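Local coordinates for protein citrate synthase (Mycobacterium tuberculosis, PDB 4TVM) that catalyses the condensation of oxaloacetate with acetyl-CoA and water to give citrate and CoA, the entry step of the Krebs cycle, at residues V160-T164 against I396-R400; V141-S145 against N250-S256; V322-A326 against Y368-I372; V197-L201 against V218-D223. All blocks are in the same frame, centred on the assembly; numbering follows the deposited sequence.

Interaction 1: residues V160-T164 against I396-R400; sequences VELST and IAHWR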
loop_
_atom_site.group_PDB
_atom_site.type_symbol
_atom_site.label_atom_id
_atom_site.label_comp_id
_atom_site.label_asym_id
_atom_site.label_seq_id
_atom_site.Cartn_x
_atom_site.Cartn_y
_atom_site.Cartn_z
ATOM N N VAL A 160 -18.737 -6.431 4.479
ATOM C CA VAL A 160 -18.014 -6.082 3.266
ATOM C C VAL A 160 -18.947 -5.358 2.298
ATOM O O VAL A 160 -18.559 -4.438 1.578
ATOM C CB VAL A 160 -17.536 -7.343 2.587
ATOM C CG1 VAL A 160 -17.007 -7.042 1.204
ATOM C CG2 VAL A 160 -16.446 -7.989 3.433
ATOM N N GLU A 161 -20.187 -5.801 2.300
ATOM C CA GLU A 161 -21.173 -5.245 1.443
ATOM C C GLU A 161 -21.463 -3.796 1.805
ATOM O O GLU A 161 -21.584 -2.949 0.947
ATOM C CB GLU A 161 -22.449 -6.057 1.603
ATOM C CG GLU A 161 -23.364 -5.911 0.437
ATOM C CD GLU A 161 -22.750 -6.494 -0.819
ATOM O OE1 GLU A 161 -22.864 -7.721 -1.031
ATOM O OE2 GLU A 161 -22.134 -5.720 -1.580
ATOM N N LEU A 162 -21.605 -3.534 3.096
ATOM C CA LEU A 162 -21.943 -2.226 3.583
ATOM C C LEU A 162 -20.783 -1.258 3.370
ATOM O O LEU A 162 -21.010 -0.104 2.981
ATOM C CB LEU A 162 -22.274 -2.337 5.060
ATOM C CG LEU A 162 -22.718 -1.090 5.809
ATOM C CD1 LEU A 162 -23.924 -0.442 5.154
ATOM C CD2 LEU A 162 -23.018 -1.452 7.250
ATOM N N SER A 163 -19.541 -1.704 3.576
ATOM C CA SER A 163 -18.412 -0.822 3.267
ATOM C C SER A 163 -18.013 -0.809 1.796
ATOM O O SER A 163 -17.252 0.074 1.368
ATOM C CB SER A 163 -17.182 -1.086 4.171
ATOM O OG SER A 163 -16.703 -2.419 4.082
ATOM N N THR A 164 -18.485 -1.766 1.005
ATOM C CA THR A 164 -18.378 -1.616 -0.467
ATOM C C THR A 164 -19.257 -0.437 -0.866
ATOM O O THR A 164 -18.834 0.451 -1.594
ATOM C CB THR A 164 -18.806 -2.889 -1.183
ATOM O OG1 THR A 164 -17.734 -3.835 -1.105
ATOM C CG2 THR A 164 -19.198 -2.643 -2.653
ATOM N N ILE A 396 -12.089 -2.722 -5.666
ATOM C CA ILE A 396 -13.004 -3.440 -4.784
ATOM C C ILE A 396 -13.271 -4.863 -5.261
ATOM O O ILE A 396 -13.340 -5.790 -4.453
ATOM C CB ILE A 396 -14.320 -2.656 -4.618
ATOM C CG1 ILE A 396 -14.061 -1.403 -3.796
ATOM C CG2 ILE A 396 -15.366 -3.489 -3.899
ATOM C CD1 ILE A 396 -15.245 -0.464 -3.648
ATOM N N ALA A 397 -13.443 -5.021 -6.574
ATOM C CA ALA A 397 -13.794 -6.293 -7.181
ATOM C C ALA A 397 -12.728 -7.325 -6.938
ATOM O O ALA A 397 -13.050 -8.491 -6.678
ATOM C CB ALA A 397 -13.971 -6.090 -8.669
ATOM N N HIS A 398 -11.463 -6.893 -7.075
ATOM C CA HIS A 398 -10.295 -7.755 -6.910
ATOM C C HIS A 398 -10.101 -8.193 -5.469
ATOM O O HIS A 398 -9.817 -9.347 -5.197
ATOM C CB HIS A 398 -9.031 -7.021 -7.375
ATOM C CG HIS A 398 -8.872 -6.984 -8.856
ATOM N ND1 HIS A 398 -9.470 -6.024 -9.644
ATOM C CD2 HIS A 398 -8.201 -7.792 -9.702
ATOM C CE1 HIS A 398 -9.155 -6.235 -10.909
ATOM N NE2 HIS A 398 -8.390 -7.305 -10.972
ATOM N N TRP A 399 -10.204 -7.239 -4.559
ATOM C CA TRP A 399 -10.206 -7.499 -3.108
ATOM C C TRP A 399 -11.285 -8.517 -2.735
ATOM O O TRP A 399 -11.027 -9.482 -2.002
ATOM C CB TRP A 399 -10.478 -6.180 -2.375
ATOM C CG TRP A 399 -10.346 -6.229 -0.890
ATOM C CD1 TRP A 399 -9.285 -5.782 -0.138
ATOM C CD2 TRP A 399 -11.307 -6.726 0.033
ATOM N NE1 TRP A 399 -9.527 -5.990 1.183
ATOM C CE2 TRP A 399 -10.761 -6.569 1.319
ATOM C CE3 TRP A 399 -12.578 -7.299 -0.103
ATOM C CZ2 TRP A 399 -11.442 -6.956 2.465
ATOM C CZ3 TRP A 399 -13.251 -7.691 1.033
ATOM C CH2 TRP A 399 -12.672 -7.526 2.306
ATOM N N ARG A 400 -12.502 -8.305 -3.236
ATOM C CA ARG A 400 -13.598 -9.242 -2.932
ATOM C C ARG A 400 -13.325 -10.622 -3.496
ATOM O O ARG A 400 -13.625 -11.649 -2.872
ATOM C CB ARG A 400 -14.949 -8.704 -3.395
ATOM C CG ARG A 400 -15.557 -7.800 -2.325
ATOM C CD ARG A 400 -16.836 -7.109 -2.731
ATOM N NE ARG A 400 -18.018 -7.924 -2.454
ATOM C CZ ARG A 400 -19.221 -7.441 -2.140
ATOM N NH1 ARG A 400 -19.429 -6.126 -2.033
ATOM N NH2 ARG A 400 -20.217 -8.286 -1.906
#
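Arg400 meets Glu161 end-on, with one guanidinium nitrogen to each carboxylate oxygen: NH2 lies 2.8 Å from Glu161 OE1 and NH1 2.8 Å from Glu161 OE2. Both oxygens sit close to the guanidinium plane, but the carboxylate plane is turned 46° against it, so the donors arrive from above the carboxylate rather than within it. The two N-H bonds are nonetheless fairly straight. NH1 also makes a weak, bent bond of 3.0 Å to Thr164 OG1, again at the guanidinium edge. That hydroxyl gives its own proton to Val160 O at 2.9 Å, and the same carbonyl takes Thr164 N from its other face. Over one guanidinium face lies Val160 CG1, which also touches Arg400 CG and comes within 3.8 Å of Trp399 CZ3, the valine and indole approaching from opposite directions. Ile396 CG2 covers Thr164 OG1 at 3.7 Å.

In the next shell, Tyr94 OH is hydrogen-bonded to Glu161 OE2 and Ser254 OG to Trp399 NE1, while Ile93 and Tyr94 of helix 85-94 pack on Arg400. A turn about the arginine's CG-CD bond (chi3 88°) swings the guanidinium across the glutamate. With the short axes 12.0 Å apart and nearly antiparallel (169°), this is a wide helix pair bridged by an ion pair in a largely buried contact within the mainly alpha-helical citrate synthase fold.

Interaction 2: residues V141-S145 against N250-S256; sequences VNALS and NLFTSIS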
loop_
_atom_site.group_PDB
_atom_site.type_symbol
_atom_site.label_atom_id
_atom_site.label_comp_id
_atom_site.label_asym_id
_atom_site.label_seq_id
_atom_site.Cartn_x
_atom_site.Cartn_y
_atom_site.Cartn_z
ATOM N N VAL A 141 -9.291 8.761 3.695
ATOM C CA VAL A 141 -9.650 7.377 3.509
ATOM C C VAL A 141 -9.176 6.490 4.655
ATOM O O VAL A 141 -9.916 5.651 5.136
ATOM C CB VAL A 141 -9.105 6.886 2.168
ATOM C CG1 VAL A 141 -9.380 5.396 1.964
ATOM C CG2 VAL A 141 -9.743 7.696 1.056
ATOM N N ASN A 142 -7.933 6.649 5.085
ATOM C CA ASN A 142 -7.477 5.957 6.300
ATOM C C ASN A 142 -8.357 6.288 7.503
ATOM O O ASN A 142 -8.716 5.393 8.279
ATOM C CB ASN A 142 -6.033 6.296 6.565
ATOM C CG ASN A 142 -5.099 5.588 5.579
ATOM O OD1 ASN A 142 -4.925 4.351 5.635
ATOM N ND2 ASN A 142 -4.525 6.353 4.650
ATOM N N ALA A 143 -8.788 7.546 7.606
ATOM C CA ALA A 143 -9.639 7.977 8.713
ATOM C C ALA A 143 -11.052 7.348 8.708
ATOM O O ALA A 143 -11.786 7.399 9.717
ATOM C CB ALA A 143 -9.738 9.490 8.715
ATOM N N LEU A 144 -11.461 6.769 7.592
ATOM C CA LEU A 144 -12.782 6.119 7.513
ATOM C C LEU A 144 -12.972 5.039 8.546
ATOM O O LEU A 144 -14.087 4.815 9.006
ATOM C CB LEU A 144 -12.955 5.432 6.160
ATOM C CG LEU A 144 -13.231 6.366 5.014
ATOM C CD1 LEU A 144 -13.025 5.624 3.708
ATOM C CD2 LEU A 144 -14.663 6.896 5.120
ATOM N N SER A 145 -11.898 4.316 8.847
ATOM C CA SER A 145 -11.958 3.256 9.812
ATOM C C SER A 145 -12.225 3.842 11.195
ATOM O O SER A 145 -12.746 3.165 12.069
ATOM C CB SER A 145 -10.662 2.463 9.809
ATOM O OG SER A 145 -10.486 1.793 8.571
ATOM N N ASN A 250 -8.441 -4.547 6.479
ATOM C CA ASN A 250 -9.833 -4.287 6.153
ATOM C C ASN A 250 -9.951 -3.629 4.779
ATOM O O ASN A 250 -8.957 -3.321 4.119
ATOM C CB ASN A 250 -10.545 -3.516 7.265
ATOM C CG ASN A 250 -10.292 -2.023 7.220
ATOM O OD1 ASN A 250 -10.381 -1.394 6.172
ATOM N ND2 ASN A 250 -9.989 -1.441 8.377
ATOM N N LEU A 251 -11.182 -3.461 4.330
ATOM C CA LEU A 251 -11.436 -2.961 2.990
ATOM C C LEU A 251 -10.882 -1.585 2.777
ATOM O O LEU A 251 -10.249 -1.328 1.774
ATOM C CB LEU A 251 -12.933 -2.940 2.729
ATOM C CG LEU A 251 -13.405 -2.736 1.303
ATOM C CD1 LEU A 251 -12.485 -3.334 0.257
ATOM C CD2 LEU A 251 -14.791 -3.345 1.185
ATOM N N PHE A 252 -11.099 -0.701 3.735
ATOM C CA PHE A 252 -10.615 0.664 3.639
ATOM C C PHE A 252 -9.108 0.739 3.598
ATOM O O PHE A 252 -8.527 1.544 2.865
ATOM C CB PHE A 252 -11.110 1.479 4.836
ATOM C CG PHE A 252 -12.609 1.576 4.931
ATOM C CD1 PHE A 252 -13.420 1.467 3.791
ATOM C CD2 PHE A 252 -13.228 1.783 6.162
ATOM C CE1 PHE A 252 -14.802 1.558 3.892
ATOM C CE2 PHE A 252 -14.624 1.867 6.262
ATOM C CZ PHE A 252 -15.402 1.767 5.125
ATOM N N THR A 253 -8.461 -0.083 4.412
ATOM C CA THR A 253 -7.020 0.003 4.527
ATOM C C THR A 253 -6.418 -0.508 3.236
ATOM O O THR A 253 -5.456 0.066 2.718
ATOM C CB THR A 253 -6.513 -0.758 5.762
ATOM O OG1 THR A 253 -7.295 -0.377 6.910
ATOM C CG2 THR A 253 -5.043 -0.460 5.994
ATOM N N SER A 254 -7.024 -1.535 2.656
ATOM C CA SER A 254 -6.569 -2.019 1.332
ATOM C C SER A 254 -6.758 -0.998 0.189
ATOM O O SER A 254 -5.887 -0.868 -0.672
ATOM C CB SER A 254 -7.237 -3.341 0.990
ATOM O OG SER A 254 -7.386 -4.141 2.156
ATOM N N ILE A 255 -7.852 -0.234 0.200
ATOM C CA ILE A 255 -8.063 0.808 -0.847
ATOM C C ILE A 255 -7.082 1.961 -0.685
ATOM O O ILE A 255 -6.512 2.523 -1.641
ATOM C CB ILE A 255 -9.478 1.364 -0.761
ATOM C CG1 ILE A 255 -10.486 0.289 -1.166
ATOM C CG2 ILE A 255 -9.636 2.636 -1.582
ATOM C CD1 ILE A 255 -10.252 -0.296 -2.534
ATOM N N SER A 256 -6.894 2.336 0.558
ATOM C CA SER A 256 -5.892 3.290 0.849
ATOM C C SER A 256 -4.554 2.895 0.256
ATOM O O SER A 256 -3.877 3.720 -0.305
ATOM C CB SER A 256 -5.763 3.429 2.334
ATOM O OG SER A 256 -4.687 4.311 2.549
#
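An antiparallel helix pair at the dimer interface of citrate synthase brings Leu144 onto Phe252 and Asn142 onto Ser256. The short axes of 141-145 and 251-256 run 8.5 Å apart at 168°. Leu144 CB makes a CH-pi contact over the face of the Phe252 ring, 4.1 Å from its centroid, with CD1 above the rim of the same face. Ser145 OG lies at the ring's edge, 3.6 Å from Phe252 CD2. Leu167 of helix 159-182 and Tyr148 and Leu152 from a loop also pack on this phenyl group. Val141 CG1 rests against Phe252 O and Ser256 CB. Asn142 ND2 makes a weak, strongly bent bond of 2.9 Å to Ser256 OG; its stronger partner is Ser138 O, one turn earlier. Asn260 of the second subunit is weakly bonded to Ser256 OG, and Trp263 of that subunit packs on Ser145 and Thr253.

Asn250 is the N-cap of helix 251-262. Its CG stands between the backbone N and the carbonyl carbon (chi1 82°), and OD1 accepts from Thr253 N at 2.9 Å. The other branch of the amide crosses to the partner helix: Asn250 ND2 donates to Ser145 OG over 3.3 Å, with an N-H...O angle of 154° and the oxygen tilted from the amide plane.

Interaction 3: residues V322-A326 against Y368-I372; sequences VKEQA and YTGLI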
loop_
_atom_site.group_PDB
_atom_site.type_symbol
_atom_site.label_atom_id
_atom_site.label_comp_id
_atom_site.label_asym_id
_atom_site.label_seq_id
_atom_site.Cartn_x
_atom_site.Cartn_y
_atom_site.Cartn_z
ATOM N N VAL A 322 -11.276 7.472 -26.386
ATOM C CA VAL A 322 -10.931 8.710 -25.703
ATOM C C VAL A 322 -10.644 9.874 -26.675
ATOM O O VAL A 322 -11.113 10.982 -26.452
ATOM C CB VAL A 322 -9.766 8.504 -24.710
ATOM C CG1 VAL A 322 -9.355 9.830 -24.098
ATOM C CG2 VAL A 322 -10.184 7.551 -23.604
ATOM N N LYS A 323 -9.904 9.629 -27.755
ATOM C CA LYS A 323 -9.663 10.676 -28.756
ATOM C C LYS A 323 -10.980 11.224 -29.307
ATOM O O LYS A 323 -11.121 12.420 -29.568
ATOM C CB LYS A 323 -8.811 10.148 -29.904
ATOM C CG LYS A 323 -8.474 11.218 -30.928
ATOM C CD LYS A 323 -7.659 10.667 -32.089
ATOM C CE LYS A 323 -7.382 11.743 -33.133
ATOM N NZ LYS A 323 -7.103 11.182 -34.492
ATOM N N GLU A 324 -11.942 10.328 -29.455
ATOM C CA GLU A 324 -13.248 10.663 -29.987
ATOM C C GLU A 324 -13.975 11.649 -29.078
ATOM O O GLU A 324 -14.438 12.701 -29.526
ATOM C CB GLU A 324 -14.068 9.377 -30.143
ATOM C CG GLU A 324 -14.874 9.281 -31.419
ATOM C CD GLU A 324 -16.103 8.403 -31.243
ATOM O OE1 GLU A 324 -15.971 7.271 -30.700
ATOM O OE2 GLU A 324 -17.198 8.861 -31.638
ATOM N N GLN A 325 -14.081 11.310 -27.799
ATOM C CA GLN A 325 -14.754 12.192 -26.857
ATOM C C GLN A 325 -13.901 13.454 -26.662
ATOM O O GLN A 325 -14.427 14.534 -26.446
ATOM C CB GLN A 325 -15.023 11.477 -25.526
ATOM C CG GLN A 325 -16.196 12.038 -24.733
ATOM C CD GLN A 325 -17.549 11.580 -25.246
ATOM O OE1 GLN A 325 -17.638 10.660 -26.067
ATOM N NE2 GLN A 325 -18.620 12.229 -24.771
ATOM N N ALA A 326 -12.588 13.332 -26.792
ATOM C CA ALA A 326 -11.712 14.516 -26.709
ATOM C C ALA A 326 -11.940 15.545 -27.821
ATOM O O ALA A 326 -12.015 16.750 -27.564
ATOM C CB ALA A 326 -10.245 14.097 -26.690
ATOM N N TYR A 368 -4.721 12.298 -23.972
ATOM C CA TYR A 368 -6.049 12.811 -24.323
ATOM C C TYR A 368 -6.900 12.985 -23.087
ATOM O O TYR A 368 -7.652 13.947 -22.991
ATOM C CB TYR A 368 -6.779 11.926 -25.344
ATOM C CG TYR A 368 -6.108 11.901 -26.693
ATOM C CD1 TYR A 368 -6.006 13.055 -27.462
ATOM C CD2 TYR A 368 -5.567 10.723 -27.203
ATOM C CE1 TYR A 368 -5.375 13.040 -28.693
ATOM C CE2 TYR A 368 -4.926 10.701 -28.429
ATOM C CZ TYR A 368 -4.827 11.861 -29.166
ATOM O OH TYR A 368 -4.205 11.819 -30.400
ATOM N N THR A 369 -6.776 12.075 -22.128
ATOM C CA THR A 369 -7.591 12.156 -20.916
ATOM C C THR A 369 -7.281 13.398 -20.107
ATOM O O THR A 369 -8.145 13.941 -19.438
ATOM C CB THR A 369 -7.392 10.925 -20.028
ATOM O OG1 THR A 369 -7.386 9.745 -20.843
ATOM C CG2 THR A 369 -8.520 10.824 -19.006
ATOM N N GLY A 370 -6.038 13.847 -20.160
ATOM C CA GLY A 370 -5.622 15.041 -19.442
ATOM C C GLY A 370 -6.340 16.266 -19.966
ATOM O O GLY A 370 -6.886 17.077 -19.196
ATOM N N LEU A 371 -6.361 16.375 -21.281
ATOM C CA LEU A 371 -6.954 17.527 -21.961
ATOM C C LEU A 371 -8.407 17.614 -21.635
ATOM O O LEU A 371 -8.903 18.683 -21.310
ATOM C CB LEU A 371 -6.797 17.394 -23.465
ATOM C CG LEU A 371 -5.370 17.032 -23.881
ATOM C CD1 LEU A 371 -5.285 16.912 -25.398
ATOM C CD2 LEU A 371 -4.369 18.040 -23.323
ATOM N N ILE A 372 -9.084 16.470 -21.695
ATOM C CA ILE A 372 -10.514 16.402 -21.370
ATOM C C ILE A 372 -10.763 16.875 -19.950
ATOM O O ILE A 372 -11.525 17.813 -19.714
ATOM C CB ILE A 372 -11.050 14.971 -21.513
ATOM C CG1 ILE A 372 -10.925 14.516 -22.970
ATOM C CG2 ILE A 372 -12.508 14.893 -21.086
ATOM C CD1 ILE A 372 -11.523 13.160 -23.240
#
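Tyr368 CG stands opposite its carbonyl carbon (chi1 -66°), which brings the ring against Lys323 CB, a CH-pi contact over the ring centre at 4.2 Å from the centroid. Lys323 CG lies trans to its backbone N (chi1 -177°) at the head of a fully extended chain, and this torsion runs the lysine outward beside the ring, the two side chains pointing the same way. CG stays over the same face and CD comes 4.0 Å from Tyr368 OH. Only the aliphatic part of the lysine is used.

Val322 turns CG1 onto the base of the tyrosine, 3.5 Å from Tyr368 CB, and the same methyl also touches Thr369 OG1. One turn on, Ile372 CD1 lies against both Val322 CG1, at 4.1 Å, and Ala326 CB, at 3.8 Å. It also touches Ala326 N, so the isoleucine tip reaches the backbone of 322-326. The short axes are 9.3 Å apart and cross at 28°.

Leu225 of helix 216-229 closes on Thr369 and Ile372, and Leu228 on Val322. The Thr369 side chain lies about 6 Å from that of the active-site Asp366 and about 7 Å from the bound oxaloacetate. With no hydrogen bond across these segments, the helix that follows Asp366 is held against 322-326 by apolar and CH-pi contacts, with the tyrosine ring and the lysine methylenes on the more exposed side.

Interaction 4: residues V197-L201 against V218-D223; sequences VENFL and VVRALD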
loop_
_atom_site.group_PDB
_atom_site.type_symbol
_atom_site.label_atom_id
_atom_site.label_comp_id
_atom_site.label_asym_id
_atom_site.label_seq_id
_atom_site.Cartn_x
_atom_site.Cartn_y
_atom_site.Cartn_z
ATOM N N VAL A 197 -22.628 10.648 -10.416
ATOM C CA VAL A 197 -21.638 11.360 -11.215
ATOM C C VAL A 197 -22.047 12.813 -11.360
ATOM O O VAL A 197 -21.201 13.708 -11.305
ATOM C CB VAL A 197 -21.484 10.736 -12.623
ATOM C CG1 VAL A 197 -20.595 11.601 -13.523
ATOM C CG2 VAL A 197 -20.907 9.331 -12.535
ATOM N N GLU A 198 -23.332 13.063 -11.556
ATOM C CA GLU A 198 -23.800 14.439 -11.728
ATOM C C GLU A 198 -23.711 15.151 -10.383
ATOM O O GLU A 198 -23.373 16.325 -10.295
ATOM C CB GLU A 198 -25.243 14.461 -12.291
ATOM C CG GLU A 198 -25.806 15.847 -12.580
ATOM C CD GLU A 198 -27.181 15.811 -13.238
ATOM O OE1 GLU A 198 -27.775 14.697 -13.353
ATOM O OE2 GLU A 198 -27.658 16.909 -13.639
ATOM N N ASN A 199 -24.010 14.427 -9.326
ATOM C CA ASN A 199 -23.933 14.997 -8.012
ATOM C C ASN A 199 -22.463 15.231 -7.625
ATOM O O ASN A 199 -22.143 16.165 -6.888
ATOM C CB ASN A 199 -24.573 14.053 -7.031
ATOM C CG ASN A 199 -24.472 14.549 -5.645
ATOM O OD1 ASN A 199 -25.039 15.579 -5.328
ATOM N ND2 ASN A 199 -23.719 13.840 -4.800
ATOM N N PHE A 200 -21.569 14.372 -8.106
ATOM C CA PHE A 200 -20.156 14.580 -7.862
ATOM C C PHE A 200 -19.717 15.897 -8.467
ATOM O O PHE A 200 -18.950 16.639 -7.863
ATOM C CB PHE A 200 -19.306 13.432 -8.402
ATOM C CG PHE A 200 -17.856 13.800 -8.565
ATOM C CD1 PHE A 200 -17.056 14.055 -7.448
ATOM C CD2 PHE A 200 -17.289 13.924 -9.826
ATOM C CE1 PHE A 200 -15.733 14.420 -7.594
ATOM C CE2 PHE A 200 -15.963 14.280 -9.970
ATOM C CZ PHE A 200 -15.182 14.539 -8.858
ATOM N N LEU A 201 -20.210 16.188 -9.662
ATOM C CA LEU A 201 -19.842 17.416 -10.366
ATOM C C LEU A 201 -20.344 18.681 -9.679
ATOM O O LEU A 201 -19.712 19.729 -9.755
ATOM C CB LEU A 201 -20.348 17.364 -11.804
ATOM C CG LEU A 201 -19.437 16.678 -12.833
ATOM C CD1 LEU A 201 -20.210 16.318 -14.099
ATOM C CD2 LEU A 201 -18.290 17.606 -13.195
ATOM N N VAL A 218 -21.154 17.213 -20.411
ATOM C CA VAL A 218 -20.119 17.069 -19.397
ATOM C C VAL A 218 -20.271 15.827 -18.562
ATOM O O VAL A 218 -19.304 15.165 -18.256
ATOM C CB VAL A 218 -20.146 18.226 -18.418
ATOM C CG1 VAL A 218 -18.978 18.095 -17.440
ATOM C CG2 VAL A 218 -20.013 19.526 -19.170
ATOM N N VAL A 219 -21.502 15.534 -18.195
ATOM C CA VAL A 219 -21.820 14.387 -17.390
ATOM C C VAL A 219 -21.478 13.093 -18.065
ATOM O O VAL A 219 -20.854 12.211 -17.466
ATOM C CB VAL A 219 -23.323 14.375 -17.140
ATOM C CG1 VAL A 219 -23.739 13.202 -16.258
ATOM C CG2 VAL A 219 -23.730 15.723 -16.558
ATOM N N ARG A 220 -21.929 12.977 -19.312
ATOM C CA ARG A 220 -21.753 11.771 -20.098
ATOM C C ARG A 220 -20.285 11.608 -20.334
ATOM O O ARG A 220 -19.789 10.510 -20.335
ATOM C CB ARG A 220 -22.505 11.886 -21.410
ATOM C CG ARG A 220 -22.028 10.931 -22.502
ATOM C CD ARG A 220 -23.191 10.351 -23.295
ATOM N NE ARG A 220 -22.732 9.463 -24.376
ATOM C CZ ARG A 220 -22.419 9.861 -25.610
ATOM N NH1 ARG A 220 -22.506 11.143 -25.964
ATOM N NH2 ARG A 220 -22.003 8.975 -26.507
ATOM N N ALA A 221 -19.569 12.704 -20.508
ATOM C CA ALA A 221 -18.151 12.590 -20.734
ATOM C C ALA A 221 -17.432 12.049 -19.498
ATOM O O ALA A 221 -16.567 11.201 -19.612
ATOM C CB ALA A 221 -17.582 13.924 -21.113
ATOM N N LEU A 222 -17.780 12.538 -18.313
ATOM C CA LEU A 222 -17.134 12.046 -17.108
ATOM C C LEU A 222 -17.535 10.613 -16.806
ATOM O O LEU A 222 -16.693 9.782 -16.466
ATOM C CB LEU A 222 -17.494 12.927 -15.934
ATOM C CG LEU A 222 -16.588 12.689 -14.740
ATOM C CD1 LEU A 222 -15.173 13.095 -15.120
ATOM C CD2 LEU A 222 -17.118 13.445 -13.529
ATOM N N ASP A 223 -18.826 10.320 -16.945
ATOM C CA ASP A 223 -19.343 8.974 -16.684
ATOM C C ASP A 223 -18.652 7.948 -17.547
ATOM O O ASP A 223 -18.177 6.925 -17.067
ATOM C CB ASP A 223 -20.846 8.932 -16.933
ATOM C CG ASP A 223 -21.499 7.725 -16.317
ATOM O OD1 ASP A 223 -21.291 6.621 -16.823
ATOM O OD2 ASP A 223 -22.211 7.871 -15.309
#
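Val197 uses both methyls against helix 216-229. CG1 lies 3.9 Å from Leu222 CD2 and also touches Val219 O, while CG2 reaches Asp223 OD2 at 3.4 Å, the valine and aspartate side chains crossing at about a right angle. That carboxylate has a polar partner beyond the contact, since Asp223 OD1 accepts from Phe85 N, so the valine meets the oxygen not engaged in this bond.

Glu198 takes part through its aliphatic base, with CB 4.4 Å from Val219 CG1; Ala214, in the loop between the two helices, touches both residues. Phe200 points its CG trans to the backbone N (chi1 162°), which turns the ring edge to Leu222. Leu222 CD2 comes in at that edge, in the ring plane, 3.7 Å from Phe200 CD2. Leu386 and Leu389 of helix 383-403 and Pro172 and Ala176 of helix 159-182 also pack on this phenyl group, joining the pair to the interior.

Leu201 ends the series. Its CG meets Leu222 CD2 tip to tip at 4.0 Å, and its CD1 lies 4.0 Å from Val218 CG1 and 4.1 Å from Val219 CA. Leu222 CD2 is therefore shared by Val197, Phe200 and Leu201. The short axes pass 9.8 Å apart, steeply crossed at 110°. No hydrogen bond joins the two segments: this crossing of successive helices rests on methyl groups of branched side chains and the Phe200 ring edge, and the nearby carboxylate is held by a backbone N-H outside it.

How the interactions relate
Interactions 1 and 2 adjoin, their centres about 11 Å apart: the indole of interaction 1 joins helix 251-262 of interaction 2, and Ser163 packs on Leu251 and Phe252. Both are buried antiparallel helix pairs with polar bonds inside, an ion pair in the first and amide-hydroxyl bonds in the second, which alone reaches the second subunit. Interactions 3 and 4 occupy another region, centres about 15 Å apart, and touch where Gln325 packs on Ala221 and Arg220. Each lacks cross-segment hydrogen bonds and has a more exposed margin. Helix 216-229, part of interaction 4, also packs on both helices of interaction 3, which lies near the bound oxaloacetate.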